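Local coordinates for protein probable tRNA pseudouridine synthase D (Methanosarcina mazei, PDB 1Z2Z) that probably makes pseudouridine from the uridine at position 13 of transfer RNAs, as a member of the TruD family of pseudouridine synthases, at residues K155-D158 with E159-Q163; A325-R328 with L329-L332. One frame throughout, in Å; residues are numbered along the deposited sequence.

Contact 1. Residues K155-D158 with E159-Q163; sequences KTTD and EILAQ
Glu-159 leans back along the helix toward Lys-155, the residue one turn earlier. Its CG stands anti to the carbonyl carbon (chi1 -81°) and the chain runs on extended, so the carboxylate is carried beside the end of the lysine. Lys-155 runs extended past CG and turns at its last torsion, and NZ of Lys-155 stops 4.3 Å from OE2 of Glu-159, too far for a salt bridge, though the two charges may still attract each other. The other oxygen, OE1, accepts from the backbone N of Asp-18. Alongside the glutamate chain lies Asp-158, whose OD1 is 3.6 Å from CG of Glu-159. An alanine in place of Asp-158 removes the carboxylate, and the CG methylene of Glu-159 would probably lose its neighbour on that flank.

All this happens on helix 146-163, which its i to i+4 bonds mark as alpha-helix here: Glu-159 N gives to Lys-155 O at 3.1 Å and 176°, Leu-161 N to Thr-157 O at 2.7 Å and Ala-162 N to Asp-158 O at 2.8 Å, whereas that from Ile-160 N to Thr-156 O is weak.

On the buried face Ile-160 reaches back with CG1, and its CD1 ends 4.3 Å from the methyl CG2 of Thr-156. The hydroxyls there are engaged elsewhere: OG1 of Thr-156 with Leu-152 O and Thr-19 OG1, and OG1 of Thr-157 with Leu-153 O and Tyr-429 OH.

Contact 2. Residues A325-R328 with L329-L332; sequences AMNR and LLKL
Leu-329 meets Ala-325, Met-326 and Arg-328 in the C-terminal part of helix 323-330, where i to i+4 bonding mixes with i to i+3. Backbone bonds carry this change. Leu-329 N is shared between Ala-325 O, a weak bond, and Met-326 O at 2.9 Å. Met-326 O in turn accepts twice: Leu-330 N comes in the carbonyl plane at 3.2 Å, while Leu-329 N arrives from above that plane. The bond from Lys-331 N to Asn-327 O is weak, and Leu-332 N turns to Leu-329 O.

Apolar contact is light. The terminal methyl CE of Met-326, a selenomethionine, approaches CD2 of Leu-329 at 4.4 Å, and the buried side chain of Met-326 also touches the loop at Glu-316 and Val-318.

Polar groups meet methyls on two other flanks. Asn-327, with CG anti to the backbone N (chi1 -168°), swings its amide forward so that ND2 lies 3.6 Å from CD1 of Leu-330, the two side chains crossing at about a right angle. Arg-328 starts out the same way but bends at chi2 (-88°), which carries the guanidinium slantwise across the side chains of Leu-329 and Leu-332 on this exposed flank. CD1 of Leu-329 sits at its edge, 4.0 Å from NH2 of Arg-328, whereas CD2 of Leu-332 lies over one face, off-centre toward the rim and 3.6 Å from that same NH2.

From the N terminus, the chain reaches contact 1 in the last turns of helix 146-163, just before the short strand 165-167, and only much later contact 2, in helix 323-330 between strands 301-302 and 336-337. The two stand in series: each lies in one continuous stretch, so neither closes a long loop and they neither nest nor cross. Contact 1 brings its helix together with the N-terminal loop at Asp-18 and Thr-19 and with helix 423-430 through Tyr-429, whereas contact 2 rests on the loops around Arg-294, Glu-316 and Arg-334. Their centres are 19 Å apart, on the same side of the chain's centre, and their nearest atoms, about 8 Å apart, do not touch.

Contact 1. Residues K155-D158 with E159-Q163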
loop_
_atom_site.group_PDB
_atom_site.type_symbol
_atom_site.label_atom_id
_atom_site.label_comp_id
_atom_site.label_asym_id
_atom_site.label_seq_id
_atom_site.Cartn_x
_atom_site.Cartn_y
_atom_site.Cartn_z
ATOM N N LYS A 155 16.435 12.466 15.605
ATOM C CA LYS A 155 15.239 12.830 16.347
ATOM C C LYS A 155 14.027 12.114 15.751
ATOM O O LYS A 155 13.242 11.503 16.479
ATOM C CB LYS A 155 15.028 14.353 16.319
ATOM C CG LYS A 155 14.565 14.955 17.653
ATOM C CD LYS A 155 14.075 16.396 17.490
ATOM C CE LYS A 155 13.766 17.064 18.835
ATOM N NZ LYS A 155 12.772 16.329 19.674
ATOM N N THR A 156 13.887 12.171 14.429
ATOM C CA THR A 156 12.764 11.521 13.764
ATOM C C THR A 156 12.787 10.026 14.056
ATOM O O THR A 156 11.741 9.399 14.203
ATOM C CB THR A 156 12.808 11.720 12.228
ATOM O OG1 THR A 156 13.075 13.098 11.921
ATOM C CG2 THR A 156 11.472 11.320 11.607
ATOM N N THR A 157 13.994 9.473 14.131
ATOM C CA THR A 157 14.216 8.053 14.419
ATOM C C THR A 157 13.784 7.756 15.858
ATOM O O THR A 157 12.922 6.911 16.092
ATOM C CB THR A 157 15.719 7.689 14.273
ATOM O OG1 THR A 157 16.152 7.955 12.935
ATOM C CG2 THR A 157 15.953 6.228 14.603
ATOM N N ASP A 158 14.397 8.459 16.813
ATOM C CA ASP A 158 14.088 8.294 18.231
ATOM C C ASP A 158 12.594 8.196 18.500
ATOM O O ASP A 158 12.131 7.239 19.125
ATOM C CB ASP A 158 14.652 9.451 19.063
ATOM C CG ASP A 158 13.795 9.754 20.298
ATOM O OD1 ASP A 158 12.766 10.460 20.166
ATOM O OD2 ASP A 158 14.135 9.274 21.403
ATOM N N GLU A 159 11.835 9.193 18.056
ATOM C CA GLU A 159 10.401 9.164 18.290
ATOM C C GLU A 159 9.830 7.899 17.705
ATOM O O GLU A 159 8.960 7.265 18.302
ATOM C CB GLU A 159 9.713 10.388 17.683
ATOM C CG GLU A 159 9.816 11.620 18.563
ATOM C CD GLU A 159 9.144 12.839 17.971
ATOM O OE1 GLU A 159 7.930 12.785 17.683
ATOM O OE2 GLU A 159 9.835 13.865 17.792
ATOM N N ILE A 160 10.340 7.517 16.540
ATOM C CA ILE A 160 9.864 6.312 15.874
ATOM C C ILE A 160 10.175 5.078 16.704
ATOM O O ILE A 160 9.287 4.289 17.028
ATOM C CB ILE A 160 10.498 6.168 14.488
ATOM C CG1 ILE A 160 9.911 7.220 13.549
ATOM C CG2 ILE A 160 10.241 4.783 13.943
ATOM C CD1 ILE A 160 10.472 7.172 12.154
ATOM N N LEU A 161 11.442 4.926 17.054
ATOM C CA LEU A 161 11.870 3.789 17.844
ATOM C C LEU A 161 11.033 3.691 19.113
ATOM O O LEU A 161 10.681 2.595 19.547
ATOM C CB LEU A 161 13.355 3.930 18.187
ATOM C CG LEU A 161 14.293 2.788 17.761
ATOM C CD1 LEU A 161 14.025 2.357 16.317
ATOM C CD2 LEU A 161 15.730 3.250 17.923
ATOM N N ALA A 162 10.704 4.847 19.684
ATOM C CA ALA A 162 9.916 4.925 20.915
ATOM C C ALA A 162 8.439 4.597 20.710
ATOM O O ALA A 162 7.847 3.849 21.489
ATOM C CB ALA A 162 10.052 6.313 21.525
ATOM N N GLN A 163 7.843 5.172 19.674
ATOM C CA GLN A 163 6.436 4.934 19.389
ATOM C C GLN A 163 6.219 3.512 18.880
ATOM O O GLN A 163 5.081 3.061 18.724
ATOM C CB GLN A 163 5.931 5.922 18.342
ATOM C CG GLN A 163 4.496 5.654 17.973
ATOM C CD GLN A 163 4.060 6.385 16.729
ATOM O OE1 GLN A 163 4.670 6.244 15.661
ATOM N NE2 GLN A 163 2.984 7.163 16.850
#

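Contact 2. Residues A325-R328 with L329-L332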
loop_
_atom_site.group_PDB
_atom_site.type_symbol
_atom_site.label_atom_id
_atom_site.label_comp_id
_atom_site.label_asym_id
_atom_site.label_seq_id
_atom_site.Cartn_x
_atom_site.Cartn_y
_atom_site.Cartn_z
ATOM N N ALA A 325 -1.416 -6.789 31.762
ATOM C CA ALA A 325 -0.957 -7.980 31.045
ATOM C C ALA A 325 -0.872 -7.717 29.537
ATOM O O ALA A 325 0.044 -8.194 28.864
ATOM C CB ALA A 325 -1.895 -9.157 31.328
HETATM N N MSE A 326 -1.831 -6.957 29.016
HETATM C CA MSE A 326 -1.854 -6.625 27.599
HETATM C C MSE A 326 -0.608 -5.868 27.170
HETATM O O MSE A 326 0.088 -6.278 26.242
HETATM C CB MSE A 326 -3.092 -5.794 27.269
HETATM C CG MSE A 326 -4.358 -6.605 27.302
HETATM SE SE MSE A 326 -4.095 -8.275 26.344
HETATM C CE MSE A 326 -3.849 -9.462 27.859
ATOM N N ASN A 327 -0.331 -4.759 27.847
ATOM C CA ASN A 327 0.834 -3.951 27.520
ATOM C C ASN A 327 2.109 -4.780 27.623
ATOM O O ASN A 327 3.032 -4.607 26.831
ATOM C CB ASN A 327 0.923 -2.739 28.454
ATOM C CG ASN A 327 1.944 -1.710 27.984
ATOM O OD1 ASN A 327 2.646 -1.102 28.797
ATOM N ND2 ASN A 327 2.024 -1.502 26.667
ATOM N N ARG A 328 2.154 -5.688 28.592
ATOM C CA ARG A 328 3.323 -6.540 28.790
ATOM C C ARG A 328 3.574 -7.449 27.582
ATOM O O ARG A 328 4.714 -7.821 27.304
ATOM C CB ARG A 328 3.145 -7.371 30.066
ATOM C CG ARG A 328 4.368 -8.176 30.487
ATOM C CD ARG A 328 4.411 -9.553 29.826
ATOM N NE ARG A 328 5.482 -10.385 30.378
ATOM C CZ ARG A 328 5.614 -11.691 30.154
ATOM N NH1 ARG A 328 6.624 -12.356 30.703
ATOM N NH2 ARG A 328 4.737 -12.335 29.388
ATOM N N LEU A 329 2.506 -7.797 26.866
ATOM C CA LEU A 329 2.609 -8.644 25.678
ATOM C C LEU A 329 3.050 -7.842 24.450
ATOM O O LEU A 329 3.759 -8.356 23.589
ATOM C CB LEU A 329 1.266 -9.331 25.397
ATOM C CG LEU A 329 1.108 -10.807 25.797
ATOM C CD1 LEU A 329 1.651 -11.040 27.195
ATOM C CD2 LEU A 329 -0.360 -11.198 25.716
ATOM N N LEU A 330 2.630 -6.583 24.371
ATOM C CA LEU A 330 3.004 -5.733 23.250
ATOM C C LEU A 330 4.520 -5.661 23.112
ATOM O O LEU A 330 5.060 -5.839 22.019
ATOM C CB LEU A 330 2.434 -4.326 23.434
ATOM C CG LEU A 330 0.950 -4.154 23.104
ATOM C CD1 LEU A 330 0.369 -2.987 23.874
ATOM C CD2 LEU A 330 0.787 -3.951 21.612
ATOM N N LYS A 331 5.202 -5.406 24.224
ATOM C CA LYS A 331 6.662 -5.302 24.236
ATOM C C LYS A 331 7.331 -6.649 24.004
ATOM O O LYS A 331 8.552 -6.739 23.876
ATOM C CB LYS A 331 7.139 -4.715 25.569
ATOM C CG LYS A 331 6.599 -3.321 25.855
ATOM C CD LYS A 331 7.424 -2.597 26.914
ATOM C CE LYS A 331 6.886 -1.195 27.175
ATOM N NZ LYS A 331 7.745 -0.409 28.113
ATOM N N LEU A 332 6.517 -7.696 23.960
ATOM C CA LEU A 332 7.017 -9.045 23.738
ATOM C C LEU A 332 6.616 -9.502 22.326
ATOM O O LEU A 332 6.879 -10.637 21.922
ATOM C CB LEU A 332 6.443 -9.995 24.799
ATOM C CG LEU A 332 7.412 -10.987 25.460
ATOM C CD1 LEU A 332 8.420 -10.245 26.346
ATOM C CD2 LEU A 332 6.615 -11.978 26.286
#